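Putative NAD-dependent epimerase/dehydratase (Bacillus halodurans, PDB 3E8X) binds NADP and is probably an NAD(P)-dependent epimerase, dehydratase or reductase of the short-chain dehydrogenase/reductase type, its substrate and reaction being unknown. Local coordinates at residues A[172-177]-A[194-199]; A[180-185]-A[220-225]. One frame throughout, in Å; residues are numbered along the deposited sequence.

Interaction 1: residues A[172-177]-A[194-199]; sequences PLSNEE and SITRHD. With NAP (NADP nicotinamide-adenine-dinucleotide phosphate), chain B.
Leu173 and Arg197 meet beside the bound NADP. Leu173 CB lies over the centre of one guanidinium face, 3.7 Å from Arg197 CZ. The Arg197 chain runs extended from CG to NE, and this carries the guanidinium to the pyrophosphate. There Arg197 NE donates to NAP O1N at 2.6 Å, nearly straight (163°), while the bond from NH2 to the same oxygen is weak. Further along Leu173, CG and CD1 pack on the nicotinamide, and its backbone N donates to the carboxamide oxygen NAP O7N at 3.0 Å. Behind this side the backbones pair as parallel strands. Ile195 N donates to Pro172 O, Ser174 N to Ile195 O (2.9 Å), and Arg197 N to Ser174 O (3.0 Å). Thr196 CG2 packs against Ser174 OG and Glu176 CB, both at 3.6 Å.

The outer side is looser. Asn175 OD1 accepts from Arg197 NH1 at 2.9 Å, but the donor sits well above the carbonyl plane and the N-H...O angle is only 132°. Water 1 joins Leu173 O to Arg197 NH1, and water 2 joins Glu176 O to His198 N. Thr196 is the N-cap of helix 197-207, its OG1 accepting from Asp199 N. The C-terminal end of strand 164-174 and the first turn of a capped helix, both touching the dinucleotide, are consistent with the cofactor site of an SDR-type Rossmann fold.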
loop_
_atom_site.group_PDB
_atom_site.type_symbol
_atom_site.label_atom_id
_atom_site.label_comp_id
_atom_site.label_asym_id
_atom_site.label_seq_id
_atom_site.Cartn_x
_atom_site.Cartn_y
_atom_site.Cartn_z
ATOM N N PRO A 172 6.448 -19.854 -6.888
ATOM C CA PRO A 172 5.324 -20.660 -6.407
ATOM C C PRO A 172 5.789 -21.677 -5.361
ATOM O O PRO A 172 6.768 -22.360 -5.595
ATOM C CB PRO A 172 4.845 -21.370 -7.684
ATOM C CG PRO A 172 5.162 -20.344 -8.800
ATOM C CD PRO A 172 6.489 -19.784 -8.372
ATOM N N LEU A 173 5.130 -21.744 -4.213
ATOM C CA LEU A 173 5.593 -22.585 -3.130
ATOM C C LEU A 173 5.048 -23.998 -3.277
ATOM O O LEU A 173 3.942 -24.199 -3.772
ATOM C CB LEU A 173 5.208 -21.974 -1.770
ATOM C CG LEU A 173 5.770 -20.600 -1.419
ATOM C CD1 LEU A 173 5.141 -20.072 -0.148
ATOM C CD2 LEU A 173 7.304 -20.661 -1.282
ATOM N N SER A 174 5.854 -24.989 -2.882
ATOM C CA SER A 174 5.421 -26.366 -2.870
ATOM C C SER A 174 5.691 -26.978 -1.498
ATOM O O SER A 174 6.448 -26.443 -0.705
ATOM C CB SER A 174 6.103 -27.152 -4.023
ATOM O OG SER A 174 7.076 -28.062 -3.585
ATOM N N ASN A 175 5.054 -28.104 -1.233
ATOM C CA ASN A 175 5.246 -28.862 -0.008
ATOM C C ASN A 175 6.045 -30.147 -0.182
ATOM O O ASN A 175 6.034 -31.000 0.721
ATOM C CB ASN A 175 3.900 -29.137 0.668
ATOM C CG ASN A 175 3.255 -27.866 1.154
ATOM O OD1 ASN A 175 3.878 -27.070 1.899
ATOM N ND2 ASN A 175 2.001 -27.632 0.720
ATOM N N GLU A 176 6.784 -30.281 -1.288
ATOM C CA GLU A 176 7.749 -31.369 -1.428
ATOM C C GLU A 176 8.874 -31.236 -0.379
ATOM O O GLU A 176 9.075 -30.158 0.203
ATOM C CB GLU A 176 8.350 -31.369 -2.842
ATOM C CG GLU A 176 7.320 -31.462 -4.001
ATOM C CD GLU A 176 6.501 -32.729 -3.977
ATOM O OE1 GLU A 176 7.001 -33.757 -3.448
ATOM O OE2 GLU A 176 5.357 -32.697 -4.501
ATOM N N GLU A 177 9.599 -32.331 -0.168
ATOM C CA GLU A 177 10.752 -32.367 0.729
ATOM C C GLU A 177 11.888 -31.510 0.128
ATOM O O GLU A 177 11.960 -31.270 -1.092
ATOM C CB GLU A 177 11.233 -33.831 1.000
ATOM C CG GLU A 177 10.238 -34.812 1.711
ATOM C CD GLU A 177 9.673 -34.282 3.059
ATOM O OE1 GLU A 177 10.475 -34.000 3.989
ATOM O OE2 GLU A 177 8.425 -34.128 3.169
ATOM N N SER A 194 8.996 -24.205 -9.311
ATOM C CA SER A 194 8.515 -23.969 -7.952
ATOM C C SER A 194 9.685 -23.946 -6.983
ATOM O O SER A 194 10.828 -24.201 -7.372
ATOM C CB SER A 194 7.602 -25.130 -7.545
ATOM O OG SER A 194 6.253 -24.784 -7.628
ATOM N N ILE A 195 9.403 -23.686 -5.701
ATOM C CA ILE A 195 10.402 -23.911 -4.672
ATOM C C ILE A 195 9.697 -24.504 -3.450
ATOM O O ILE A 195 8.603 -24.074 -3.101
ATOM C CB ILE A 195 11.246 -22.602 -4.294
ATOM C CG1 ILE A 195 12.382 -22.958 -3.297
ATOM C CG2 ILE A 195 10.341 -21.389 -3.780
ATOM C CD1 ILE A 195 13.456 -21.885 -3.174
ATOM N N THR A 196 10.335 -25.479 -2.805
ATOM C CA THR A 196 9.756 -26.048 -1.602
ATOM C C THR A 196 9.817 -25.026 -0.452
ATOM O O THR A 196 10.726 -24.213 -0.368
ATOM C CB THR A 196 10.369 -27.415 -1.183
ATOM O OG1 THR A 196 11.680 -27.249 -0.630
ATOM C CG2 THR A 196 10.392 -28.408 -2.344
ATOM N N ARG A 197 8.830 -25.065 0.417
ATOM C CA ARG A 197 8.856 -24.236 1.610
ATOM C C ARG A 197 10.073 -24.528 2.531
ATOM O O ARG A 197 10.572 -23.618 3.221
ATOM C CB ARG A 197 7.540 -24.391 2.361
ATOM C CG ARG A 197 6.357 -23.765 1.670
ATOM C CD ARG A 197 5.082 -23.881 2.521
ATOM N NE ARG A 197 3.997 -23.064 1.990
ATOM C CZ ARG A 197 3.221 -23.425 0.984
ATOM N NH1 ARG A 197 3.340 -24.613 0.418
ATOM N NH2 ARG A 197 2.288 -22.600 0.563
ATOM N N HIS A 198 10.503 -25.792 2.575
ATOM C CA HIS A 198 11.694 -26.201 3.327
ATOM C C HIS A 198 12.915 -25.406 2.843
ATOM O O HIS A 198 13.682 -24.897 3.631
ATOM C CB HIS A 198 12.024 -27.683 3.149
ATOM C CG HIS A 198 11.267 -28.605 4.037
ATOM N ND1 HIS A 198 11.486 -28.674 5.397
ATOM C CD2 HIS A 198 10.314 -29.538 3.754
ATOM C CE1 HIS A 198 10.676 -29.586 5.918
ATOM N NE2 HIS A 198 9.970 -30.142 4.944
ATOM N N ASP A 199 13.059 -25.317 1.532
ATOM C CA ASP A 199 14.203 -24.716 0.920
ATOM C C ASP A 199 14.199 -23.205 1.067
ATOM O O ASP A 199 15.256 -22.625 1.251
ATOM C CB ASP A 199 14.343 -25.164 -0.546
ATOM C CG ASP A 199 14.787 -26.618 -0.697
ATOM O OD1 ASP A 199 15.707 -27.043 0.062
ATOM O OD2 ASP A 199 14.233 -27.318 -1.616
HETATM P PA NAP B . 1.221 -19.437 5.828
HETATM O O1A NAP B . -0.156 -18.879 5.455
HETATM O O2A NAP B . 1.376 -20.911 6.133
HETATM O O5B NAP B . 1.776 -18.497 7.024
HETATM C C5B NAP B . 1.163 -17.255 7.415
HETATM C C4B NAP B . 1.189 -17.021 8.925
HETATM O O4B NAP B . 0.779 -15.659 9.142
HETATM C C3B NAP B . 0.232 -17.910 9.759
HETATM O O3B NAP B . 0.889 -18.692 10.773
HETATM C C2B NAP B . -0.703 -16.927 10.446
HETATM O O2B NAP B . -1.102 -17.252 11.800
HETATM C C1B NAP B . 0.141 -15.643 10.415
HETATM N N9A NAP B . -0.727 -14.465 10.669
HETATM C C8A NAP B . -1.876 -14.165 10.044
HETATM N N7A NAP B . -2.389 -13.047 10.592
HETATM C C5A NAP B . -1.543 -12.650 11.565
HETATM C C6A NAP B . -1.532 -11.583 12.468
HETATM N N6A NAP B . -2.530 -10.675 12.458
HETATM N N1A NAP B . -0.536 -11.459 13.376
HETATM C C2A NAP B . 0.450 -12.357 13.397
HETATM N N3A NAP B . 0.474 -13.401 12.544
HETATM C C4A NAP B . -0.507 -13.564 11.617
HETATM O O3 NAP B . 2.226 -19.078 4.587
HETATM P PN NAP B . 3.569 -19.873 4.108
HETATM O O1N NAP B . 3.117 -20.926 3.133
HETATM O O2N NAP B . 4.394 -20.100 5.355
HETATM O O5D NAP B . 4.311 -18.849 3.119
HETATM C C5D NAP B . 5.067 -17.756 3.625
HETATM C C4D NAP B . 4.799 -16.560 2.730
HETATM O O4D NAP B . 5.246 -16.793 1.394
HETATM C C3D NAP B . 3.310 -16.262 2.627
HETATM O O3D NAP B . 2.920 -15.448 3.744
HETATM C C2D NAP B . 3.150 -15.660 1.227
HETATM O O2D NAP B . 2.957 -14.262 1.246
HETATM C C1D NAP B . 4.476 -15.974 0.496
HETATM N N1N NAP B . 4.353 -16.631 -0.842
HETATM C C2N NAP B . 3.488 -17.646 -1.080
HETATM C C3N NAP B . 3.424 -18.243 -2.358
HETATM C C7N NAP B . 2.506 -19.404 -2.668
HETATM O O7N NAP B . 2.735 -20.091 -3.680
HETATM N N7N NAP B . 1.512 -19.688 -1.808
HETATM C C4N NAP B . 4.262 -17.776 -3.373
HETATM C C5N NAP B . 5.140 -16.742 -3.101
HETATM C C6N NAP B . 5.163 -16.196 -1.828
HETATM P P2B NAP B . -2.093 -18.485 12.223
HETATM O O1X NAP B . -1.208 -19.690 12.398
HETATM O O2X NAP B . -2.701 -18.024 13.544
HETATM O O3X NAP B . -3.028 -18.616 11.039
HETATM O O HOH W 1 1.711 -25.525 -1.924
HETATM O O HOH W 2 8.370 -27.888 1.570
#

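Interaction 2: residues A[180-185]-A[220-225]; sequences GKVTVS and VLNGDT
Asn222 and Lys181 join by a side-chain bond to a backbone oxygen. From Asn222 CB, 3.9 Å from Lys181 O, the chain passes to CG, which lies at the same distance from that oxygen. CG stands anti to the carbonyl carbon (chi1 -83°), and the amide turns back to the neighbouring strand. At the tip, Asn222 ND2 donates to Lys181 O at 3.0 Å. The bond is almost straight, 176°, and the acceptor lies in the amide plane. ND2 also bonds Asp199 OD2, and OD1 accepts from Thr196 N. Both ends of the amide are therefore held, which fixes its flip.

Lys181 O takes a second bond, from Gly223 N at 3.2 Å. The two donors reach it from opposite faces of its carbonyl plane.

Past this point the strands pair antiparallel. Thr183 and Leu221 form a hydrogen-bonded pair through both backbone N-H groups. Val182 and Thr225 do the same, within the corner the chain turns at 224 and 225. Thr183 OG1 comes within 3.3 Å of Gly223 CA.

Val220 CG2 is the apolar meeting point. Val220 CG2 touches Val182 CB at 3.7 Å and Val184 CG1 at 3.8 Å. Helix 227-232 packs on both Val182 and Val184.

The chemistry is mainly that of an antiparallel sheet edge with a valine cluster on one side. The Asn222 amide adds a directional polar link from this edge to the start of helix 197-207.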
loop_
_atom_site.group_PDB
_atom_site.type_symbol
_atom_site.label_atom_id
_atom_site.label_comp_id
_atom_site.label_asym_id
_atom_site.label_seq_id
_atom_site.Cartn_x
_atom_site.Cartn_y
_atom_site.Cartn_z
ATOM N N GLY A 180 17.608 -28.879 -1.162
ATOM C CA GLY A 180 18.827 -28.200 -0.738
ATOM C C GLY A 180 19.500 -27.408 -1.849
ATOM O O GLY A 180 20.615 -26.902 -1.639
ATOM N N LYS A 181 18.857 -27.323 -3.024
ATOM C CA LYS A 181 19.483 -26.791 -4.246
ATOM C C LYS A 181 18.508 -25.827 -4.893
ATOM O O LYS A 181 17.309 -26.128 -5.036
ATOM C CB LYS A 181 19.891 -27.890 -5.236
ATOM C CG LYS A 181 21.011 -28.853 -4.769
ATOM C CD LYS A 181 21.319 -29.971 -5.817
ATOM C CE LYS A 181 22.564 -30.818 -5.418
ATOM N NZ LYS A 181 23.231 -31.708 -6.497
ATOM N N VAL A 182 19.030 -24.643 -5.236
ATOM C CA VAL A 182 18.231 -23.527 -5.726
ATOM C C VAL A 182 18.887 -22.852 -6.954
ATOM O O VAL A 182 20.009 -23.218 -7.362
ATOM C CB VAL A 182 17.901 -22.491 -4.602
ATOM C CG1 VAL A 182 17.088 -23.131 -3.421
ATOM C CG2 VAL A 182 19.165 -21.746 -4.059
ATOM N N THR A 183 18.143 -21.915 -7.562
ATOM C CA THR A 183 18.674 -20.960 -8.539
ATOM C C THR A 183 18.199 -19.587 -8.081
ATOM O O THR A 183 17.065 -19.449 -7.623
ATOM C CB THR A 183 18.102 -21.136 -9.989
ATOM O OG1 THR A 183 18.022 -22.505 -10.298
ATOM C CG2 THR A 183 19.029 -20.478 -11.031
ATOM N N VAL A 184 19.030 -18.565 -8.262
ATOM C CA VAL A 184 18.638 -17.189 -7.936
ATOM C C VAL A 184 18.823 -16.257 -9.154
ATOM O O VAL A 184 19.552 -16.580 -10.087
ATOM C CB VAL A 184 19.428 -16.650 -6.719
ATOM C CG1 VAL A 184 19.065 -17.421 -5.413
ATOM C CG2 VAL A 184 20.969 -16.682 -7.027
ATOM N N SER A 185 18.136 -15.106 -9.121
ATOM C CA SER A 185 18.237 -14.046 -10.108
ATOM C C SER A 185 17.734 -12.759 -9.469
ATOM O O SER A 185 16.889 -12.804 -8.559
ATOM C CB SER A 185 17.373 -14.361 -11.316
ATOM O OG SER A 185 17.433 -13.315 -12.265
ATOM N N VAL A 220 14.049 -16.576 -6.014
ATOM C CA VAL A 220 14.620 -17.897 -5.727
ATOM C C VAL A 220 13.663 -19.024 -6.109
ATOM O O VAL A 220 12.484 -18.996 -5.729
ATOM C CB VAL A 220 15.180 -17.997 -4.257
ATOM C CG1 VAL A 220 14.100 -17.798 -3.168
ATOM C CG2 VAL A 220 16.028 -19.293 -4.102
ATOM N N LEU A 221 14.178 -19.967 -6.934
ATOM C CA LEU A 221 13.486 -21.182 -7.351
ATOM C C LEU A 221 14.293 -22.401 -6.918
ATOM O O LEU A 221 15.464 -22.275 -6.546
ATOM C CB LEU A 221 13.296 -21.186 -8.885
ATOM C CG LEU A 221 12.549 -19.961 -9.486
ATOM C CD1 LEU A 221 12.506 -19.990 -11.012
ATOM C CD2 LEU A 221 11.143 -19.811 -8.883
ATOM N N ASN A 222 13.693 -23.599 -6.932
ATOM C CA ASN A 222 14.537 -24.809 -6.837
ATOM C C ASN A 222 15.308 -24.896 -8.135
ATOM O O ASN A 222 14.845 -24.464 -9.178
ATOM C CB ASN A 222 13.761 -26.125 -6.567
ATOM C CG ASN A 222 13.448 -26.361 -5.065
ATOM O OD1 ASN A 222 12.291 -26.496 -4.720
ATOM N ND2 ASN A 222 14.480 -26.447 -4.190
ATOM N N GLY A 223 16.494 -25.470 -8.050
ATOM C CA GLY A 223 17.440 -25.541 -9.168
ATOM C C GLY A 223 18.574 -26.501 -8.818
ATOM O O GLY A 223 18.347 -27.518 -8.133
ATOM N N ASP A 224 19.791 -26.147 -9.198
ATOM C CA ASP A 224 20.901 -27.078 -9.132
ATOM C C ASP A 224 22.067 -26.699 -8.237
ATOM O O ASP A 224 22.985 -27.486 -8.059
ATOM C CB ASP A 224 21.396 -27.301 -10.546
ATOM C CG ASP A 224 20.405 -28.117 -11.377
ATOM O OD1 ASP A 224 19.680 -28.987 -10.807
ATOM O OD2 ASP A 224 20.341 -27.890 -12.606
ATOM N N THR A 225 22.042 -25.509 -7.666
ATOM C CA THR A 225 23.162 -25.023 -6.927
ATOM C C THR A 225 22.870 -25.163 -5.432
ATOM O O THR A 225 21.835 -24.721 -4.949
ATOM C CB THR A 225 23.450 -23.554 -7.243
ATOM O OG1 THR A 225 23.470 -23.360 -8.655
ATOM C CG2 THR A 225 24.755 -23.091 -6.606
#

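In the fold
Going from the N terminus, strand 164-174 is the first part of the chain to enter either contact, and it ends at the NADP pocket. The chain then runs through strand 181-185 and returns at 194-199, where interaction 1 closes a short loop. It continues along helix 197-207 and into strand 216-223, where interaction 2 closes a longer loop back to 180-185. The segments alternate along the chain, so the two loops cross. Strand 216-223 also pairs with strand 164-174, which places both contacts in one mixed sheet. They touch directly where Asp199 bonds the backbone N of Gly180. Cofactor pocket, helix start and the sheet edge at strand 181-185 are thus tied together.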